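Local structure of MdbA (Actinomyces oris, 4Z7X) at residues Q28-W41 with Y177-R191. The protein is a thiol-disulfide oxidoreductase of the thioredoxin superfamily that probably forms disulfide bonds in exported proteins, including components of sortase-assembled pili. Sequence-based numbering, arbitrary orientation. Where two conformers were deposited one is given.
Sequences QGGIPKQVLSDASW and YGKWVKLGDEAFKAR. With 3CX ((2S)-3-(cyclohexylamino)-2-hydroxypropane-1-sulfonic acid), chain C.
Pro-32 lies over one face of the Trp-180 indole in a CH-pi contact. Pro-32 CD sits 3.8 Å from the centroid of the Trp-180 five-membered ring. CG of Trp-180 is anti to the backbone N (chi1 -176°), which swings the indole off helix 178-190 and in among residues of segment 28-41. Val-35 brings both methyls to the pyrrole side of the indole. At the indole edge, Trp-41 CZ3 meets Trp-180 CZ2 at 3.6 Å, with the six-membered ring planes turned 62° apart. Met-109 and Leu-116 of helix 103-118 also touch Trp-180. Farther along the helix, Ala-39 CB presses on Gly-184 CA at 3.5 Å, tighter than usual for two carbons. Leu-183 CD2 fits between Ile-31 CD1 and the backbone of Ser-37 and Ala-39.

One polar bond lies within this packing, and others close its two ends. Trp-180 NE1 donates to Ala-39 O at 2.9 Å, nearly straight (171°) and in the ring plane. With an alanine at Trp-180, Ala-39 O is likely to lose this donor and a gap to open beside Pro-32 and Val-35. At the start of the helix, the Lys-179 chain bends at chi3 and Lys-179 NZ donates to Gln-28 OE1 and to Gly-29 O, the latter at 2.8 Å. At the other end, Arg-191 NH1 and NH2 both grip Asp-38 OD2 end-on, on its anti side; NH2 is 3.1 Å away. Arg-191 NE is bonded to Pro-15 O. Asp-38 OD1 takes Ser-40 N in an Asx turn and also accepts from Ser-40 OG.

The loop leading into edge strand 41-43 is thus packed on a helix of the thioredoxin-like domain. Four donors share the two oxygens of buried Asp-38, which is consistent with a charged carboxylate.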
loop_
_atom_site.group_PDB
_atom_site.type_symbol
_atom_site.label_atom_id
_atom_site.label_comp_id
_atom_site.label_asym_id
_atom_site.label_seq_id
_atom_site.Cartn_x
_atom_site.Cartn_y
_atom_site.Cartn_z
ATOM N N GLN A 28 7.013 -7.305 -15.620
ATOM C CA GLN A 28 7.652 -8.574 -15.402
ATOM C C GLN A 28 6.671 -9.611 -14.906
ATOM O O GLN A 28 5.735 -9.307 -14.159
ATOM C CB GLN A 28 8.735 -8.470 -14.318
ATOM C CG GLN A 28 9.997 -7.821 -14.750
ATOM C CD GLN A 28 10.985 -7.940 -13.667
ATOM O OE1 GLN A 28 11.404 -9.051 -13.310
ATOM N NE2 GLN A 28 11.325 -6.811 -13.078
ATOM N N GLY A 29 6.949 -10.860 -15.256
ATOM C CA GLY A 29 6.216 -11.985 -14.676
ATOM C C GLY A 29 6.402 -11.981 -13.169
ATOM O O GLY A 29 7.458 -11.650 -12.678
ATOM N N GLY A 30 5.359 -12.321 -12.430
ATOM C CA GLY A 30 5.456 -12.340 -10.979
ATOM C C GLY A 30 5.317 -11.023 -10.263
ATOM O O GLY A 30 5.481 -10.964 -9.042
ATOM N N ILE A 31 5.062 -9.970 -11.009
ATOM C CA ILE A 31 4.866 -8.665 -10.445
ATOM C C ILE A 31 3.570 -8.115 -11.023
ATOM O O ILE A 31 3.326 -8.221 -12.229
ATOM C CB ILE A 31 6.074 -7.733 -10.773
ATOM C CG1 ILE A 31 7.383 -8.371 -10.236
ATOM C CG2 ILE A 31 5.856 -6.315 -10.221
ATOM C CD1 ILE A 31 8.639 -7.574 -10.477
ATOM N N PRO A 32 2.708 -7.498 -10.170
ATOM C CA PRO A 32 1.445 -7.003 -10.745
ATOM C C PRO A 32 1.661 -6.049 -11.925
ATOM O O PRO A 32 2.622 -5.273 -11.948
ATOM C CB PRO A 32 0.740 -6.340 -9.577
ATOM C CG PRO A 32 1.375 -6.970 -8.367
ATOM C CD PRO A 32 2.802 -7.208 -8.756
ATOM N N LYS A 33 0.744 -6.113 -12.892
ATOM C CA LYS A 33 0.896 -5.357 -14.139
ATOM C C LYS A 33 1.022 -3.856 -13.960
ATOM O O LYS A 33 1.685 -3.203 -14.743
ATOM C CB LYS A 33 -0.307 -5.646 -15.048
ATOM C CG LYS A 33 -0.392 -7.078 -15.554
ATOM C CD LYS A 33 -1.774 -7.355 -16.176
ATOM C CE LYS A 33 -2.857 -7.574 -15.102
ATOM N NZ LYS A 33 -4.246 -7.787 -15.623
ATOM N N GLN A 34 0.340 -3.294 -12.978
ATOM C CA GLN A 34 0.355 -1.848 -12.789
ATOM C C GLN A 34 1.425 -1.397 -11.773
ATOM O O GLN A 34 1.530 -0.232 -11.475
ATOM C CB GLN A 34 -1.049 -1.310 -12.443
ATOM C CG GLN A 34 -2.098 -1.554 -13.531
ATOM C CD GLN A 34 -3.295 -0.621 -13.447
ATOM O OE1 GLN A 34 -3.160 0.588 -13.666
ATOM N NE2 GLN A 34 -4.500 -1.184 -13.162
ATOM N N VAL A 35 2.216 -2.327 -11.241
ATOM C CA VAL A 35 3.281 -1.999 -10.304
ATOM C C VAL A 35 4.497 -1.438 -11.033
ATOM O O VAL A 35 4.888 -1.884 -12.101
ATOM C CB VAL A 35 3.608 -3.215 -9.380
ATOM C CG1 VAL A 35 5.009 -3.145 -8.801
ATOM C CG2 VAL A 35 2.551 -3.273 -8.238
ATOM N N LEU A 36 5.121 -0.479 -10.388
ATOM C CA LEU A 36 6.279 0.215 -10.916
ATOM C C LEU A 36 7.575 -0.546 -10.640
ATOM O O LEU A 36 7.594 -1.541 -9.911
ATOM C CB LEU A 36 6.326 1.613 -10.340
ATOM C CG LEU A 36 5.158 2.519 -10.667
ATOM C CD1 LEU A 36 5.333 3.830 -9.976
ATOM C CD2 LEU A 36 5.028 2.758 -12.146
ATOM N N SER A 37 8.675 -0.040 -11.199
ATOM C CA SER A 37 9.949 -0.735 -11.159
ATOM C C SER A 37 10.538 -0.808 -9.754
ATOM O O SER A 37 11.466 -1.580 -9.509
ATOM C CB SER A 37 10.944 -0.059 -12.104
ATOM O OG SER A 37 11.181 1.280 -11.727
ATOM N N ASP A 38 9.988 0.002 -8.833
ATOM C CA ASP A 38 10.412 -0.033 -7.413
ATOM C C ASP A 38 9.432 -0.755 -6.507
ATOM O O ASP A 38 9.506 -0.628 -5.298
ATOM C CB ASP A 38 10.714 1.360 -6.880
ATOM C CG ASP A 38 9.482 2.214 -6.740
ATOM O OD1 ASP A 38 8.409 1.778 -7.267
ATOM O OD2 ASP A 38 9.587 3.326 -6.148
ATOM N N ALA A 39 8.532 -1.531 -7.103
ATOM C CA ALA A 39 7.500 -2.298 -6.408
ATOM C C ALA A 39 6.272 -1.502 -5.945
ATOM O O ALA A 39 5.347 -2.095 -5.418
ATOM C CB ALA A 39 8.067 -3.128 -5.256
ATOM N N SER A 40 6.259 -0.186 -6.188
ATOM C CA SER A 40 5.165 0.637 -5.695
ATOM C C SER A 40 3.987 0.597 -6.674
ATOM O O SER A 40 4.118 0.212 -7.859
ATOM C CB SER A 40 5.596 2.107 -5.472
ATOM O OG SER A 40 6.017 2.771 -6.671
ATOM N N TRP A 41 2.836 1.049 -6.189
ATOM C CA TRP A 41 1.709 1.342 -7.053
ATOM C C TRP A 41 1.084 2.642 -6.635
ATOM O O TRP A 41 1.254 3.068 -5.492
ATOM C CB TRP A 41 0.701 0.215 -7.119
ATOM C CG TRP A 41 -0.171 -0.009 -5.968
ATOM C CD1 TRP A 41 -1.469 0.369 -5.886
ATOM C CD2 TRP A 41 0.102 -0.764 -4.759
ATOM N NE1 TRP A 41 -2.021 -0.091 -4.724
ATOM C CE2 TRP A 41 -1.076 -0.777 -4.010
ATOM C CE3 TRP A 41 1.237 -1.374 -4.221
ATOM C CZ2 TRP A 41 -1.170 -1.425 -2.782
ATOM C CZ3 TRP A 41 1.153 -2.008 -2.992
ATOM C CH2 TRP A 41 -0.042 -2.037 -2.293
ATOM N N TYR A 177 3.443 -14.065 -6.654
ATOM C CA TYR A 177 4.041 -12.753 -6.623
ATOM C C TYR A 177 5.274 -12.639 -5.750
ATOM O O TYR A 177 5.653 -11.543 -5.303
ATOM C CB TYR A 177 2.990 -11.651 -6.281
ATOM C CG TYR A 177 1.830 -11.596 -7.272
ATOM C CD1 TYR A 177 1.931 -10.915 -8.479
ATOM C CD2 TYR A 177 0.637 -12.246 -7.010
ATOM C CE1 TYR A 177 0.886 -10.871 -9.381
ATOM C CE2 TYR A 177 -0.425 -12.199 -7.905
ATOM C CZ TYR A 177 -0.301 -11.512 -9.098
ATOM O OH TYR A 177 -1.353 -11.473 -10.017
ATOM N N GLY A 178 5.985 -13.746 -5.586
ATOM C CA GLY A 178 7.227 -13.708 -4.815
ATOM C C GLY A 178 8.236 -12.745 -5.342
ATOM O O GLY A 178 8.988 -12.191 -4.571
ATOM N N LYS A 179 8.271 -12.554 -6.666
ATOM C CA LYS A 179 9.193 -11.563 -7.237
ATOM C C LYS A 179 8.863 -10.145 -6.804
ATOM O O LYS A 179 9.751 -9.294 -6.618
ATOM C CB LYS A 179 9.212 -11.602 -8.775
ATOM C CG LYS A 179 9.954 -12.799 -9.329
ATOM C CD LYS A 179 9.851 -12.858 -10.860
ATOM C CE LYS A 179 10.365 -11.626 -11.580
ATOM N NZ LYS A 179 10.203 -11.805 -13.064
ATOM N N TRP A 180 7.589 -9.891 -6.613
ATOM C CA TRP A 180 7.166 -8.561 -6.166
ATOM C C TRP A 180 7.617 -8.314 -4.734
ATOM O O TRP A 180 8.093 -7.239 -4.394
ATOM C CB TRP A 180 5.640 -8.459 -6.238
ATOM C CG TRP A 180 5.073 -7.118 -5.899
ATOM C CD1 TRP A 180 5.659 -5.916 -6.053
ATOM C CD2 TRP A 180 3.790 -6.872 -5.339
ATOM N NE1 TRP A 180 4.805 -4.905 -5.650
ATOM C CE2 TRP A 180 3.641 -5.476 -5.221
ATOM C CE3 TRP A 180 2.727 -7.687 -4.970
ATOM C CZ2 TRP A 180 2.507 -4.888 -4.692
ATOM C CZ3 TRP A 180 1.599 -7.102 -4.435
ATOM C CH2 TRP A 180 1.479 -5.726 -4.330
ATOM N N VAL A 181 7.440 -9.310 -3.880
ATOM C CA VAL A 181 7.893 -9.234 -2.486
ATOM C C VAL A 181 9.409 -8.956 -2.452
ATOM O O VAL A 181 9.880 -8.046 -1.768
ATOM C CB VAL A 181 7.552 -10.532 -1.736
ATOM C CG1 VAL A 181 8.096 -10.528 -0.332
ATOM C CG2 VAL A 181 6.049 -10.786 -1.750
ATOM N N LYS A 182 10.168 -9.715 -3.251
ATOM C CA LYS A 182 11.602 -9.524 -3.304
ATOM C C LYS A 182 11.959 -8.083 -3.779
ATOM O O LYS A 182 12.870 -7.441 -3.239
ATOM C CB LYS A 182 12.244 -10.615 -4.191
ATOM C CG LYS A 182 12.251 -11.984 -3.506
ATOM C CD LYS A 182 12.969 -13.129 -4.251
ATOM C CE LYS A 182 12.041 -14.063 -5.043
ATOM N NZ LYS A 182 11.500 -15.241 -4.281
ATOM N N LEU A 183 11.244 -7.580 -4.763
ATOM C CA LEU A 183 11.543 -6.257 -5.311
ATOM C C LEU A 183 11.263 -5.171 -4.272
ATOM O O LEU A 183 12.011 -4.185 -4.171
ATOM C CB LEU A 183 10.723 -6.002 -6.578
ATOM C CG LEU A 183 10.982 -4.702 -7.309
ATOM C CD1 LEU A 183 12.412 -4.609 -7.843
ATOM C CD2 LEU A 183 10.020 -4.593 -8.489
ATOM N N GLY A 184 10.185 -5.328 -3.521
ATOM C CA GLY A 184 9.869 -4.282 -2.523
ATOM C C GLY A 184 10.962 -4.210 -1.470
ATOM O O GLY A 184 11.340 -3.152 -1.013
ATOM N N ASP A 185 11.446 -5.366 -1.053
ATOM C CA ASP A 185 12.562 -5.410 -0.101
ATOM C C ASP A 185 13.824 -4.815 -0.743
ATOM O O ASP A 185 14.546 -4.077 -0.102
ATOM C CB ASP A 185 12.849 -6.837 0.296
ATOM C CG ASP A 185 11.926 -7.347 1.310
ATOM O OD1 ASP A 185 11.405 -6.535 2.124
ATOM O OD2 ASP A 185 11.763 -8.595 1.342
ATOM N N GLU A 186 14.073 -5.121 -2.013
ATOM C CA GLU A 186 15.240 -4.584 -2.713
ATOM C C GLU A 186 15.202 -3.062 -2.765
ATOM O O GLU A 186 16.218 -2.387 -2.568
ATOM C CB GLU A 186 15.330 -5.173 -4.130
ATOM C CG GLU A 186 16.563 -4.732 -4.898
ATOM C CD GLU A 186 16.631 -5.211 -6.329
ATOM O OE1 GLU A 186 15.694 -5.890 -6.817
ATOM O OE2 GLU A 186 17.639 -4.860 -6.986
ATOM N N ALA A 187 14.035 -2.525 -3.062
ATOM C CA ALA A 187 13.857 -1.088 -3.178
ATOM C C ALA A 187 14.005 -0.381 -1.814
ATOM O O ALA A 187 14.591 0.698 -1.701
ATOM C CB ALA A 187 12.529 -0.768 -3.829
ATOM N N PHE A 188 13.456 -0.998 -0.774
ATOM C CA PHE A 188 13.527 -0.450 0.557
ATOM C C PHE A 188 14.996 -0.394 0.990
ATOM O O PHE A 188 15.469 0.639 1.474
ATOM C CB PHE A 188 12.711 -1.320 1.519
ATOM C CG PHE A 188 12.624 -0.791 2.907
ATOM C CD1 PHE A 188 11.604 0.076 3.264
ATOM C CD2 PHE A 188 13.576 -1.134 3.858
ATOM C CE1 PHE A 188 11.515 0.597 4.535
ATOM C CE2 PHE A 188 13.488 -0.647 5.158
ATOM C CZ PHE A 188 12.465 0.224 5.492
ATOM N N LYS A 189 15.740 -1.483 0.723
ATOM C CA LYS A 189 17.172 -1.547 1.068
ATOM C C LYS A 189 18.002 -0.553 0.299
ATOM O O LYS A 189 18.928 0.045 0.870
ATOM C CB LYS A 189 17.771 -2.950 0.859
ATOM C CG LYS A 189 19.226 -3.066 1.344
ATOM C CD LYS A 189 20.080 -3.970 0.464
ATOM C CE LYS A 189 21.403 -3.305 0.093
ATOM N NZ LYS A 189 22.277 -4.162 -0.767
ATOM N N ALA A 190 17.697 -0.402 -0.987
ATOM C CA ALA A 190 18.473 0.460 -1.874
ATOM C C ALA A 190 18.461 1.890 -1.370
ATOM O O ALA A 190 19.470 2.585 -1.417
ATOM C CB ALA A 190 17.922 0.413 -3.290
ATOM N N ARG A 191 17.310 2.300 -0.850
ATOM C CA ARG A 191 17.091 3.656 -0.392
ATOM C C ARG A 191 17.474 3.881 1.061
ATOM O O ARG A 191 17.315 5.012 1.604
ATOM C CB ARG A 191 15.644 4.000 -0.641
ATOM C CG ARG A 191 15.381 3.986 -2.131
ATOM C CD ARG A 191 13.944 4.081 -2.385
ATOM N NE ARG A 191 13.718 4.454 -3.778
ATOM C CZ ARG A 191 12.666 4.061 -4.480
ATOM N NH1 ARG A 191 12.507 4.459 -5.738
ATOM N NH2 ARG A 191 11.825 3.204 -3.950
HETATM O OAA 3CX C . -6.223 8.671 -13.762
HETATM O OAB 3CX C . -4.483 9.015 -11.938
HETATM O OAC 3CX C . -3.796 6.272 -10.527
HETATM O OAD 3CX C . -3.821 7.946 -13.904
HETATM C CAE 3CX C . -4.516 -0.026 -8.718
HETATM C CAF 3CX C . -3.350 -0.046 -9.670
HETATM C CAG 3CX C . -5.725 0.794 -9.149
HETATM C CAH 3CX C . -3.052 1.366 -10.178
HETATM C CAI 3CX C . -5.471 2.186 -9.677
HETATM C CAJ 3CX C . -4.644 4.342 -11.572
HETATM C CAK 3CX C . -5.289 6.581 -12.449
HETATM N NAL 3CX C . -3.647 3.607 -10.769
HETATM C CAM 3CX C . -4.163 5.767 -11.791
HETATM C CAN 3CX C . -4.009 2.497 -9.830
HETATM S SAO 3CX C . -4.914 8.117 -12.978
#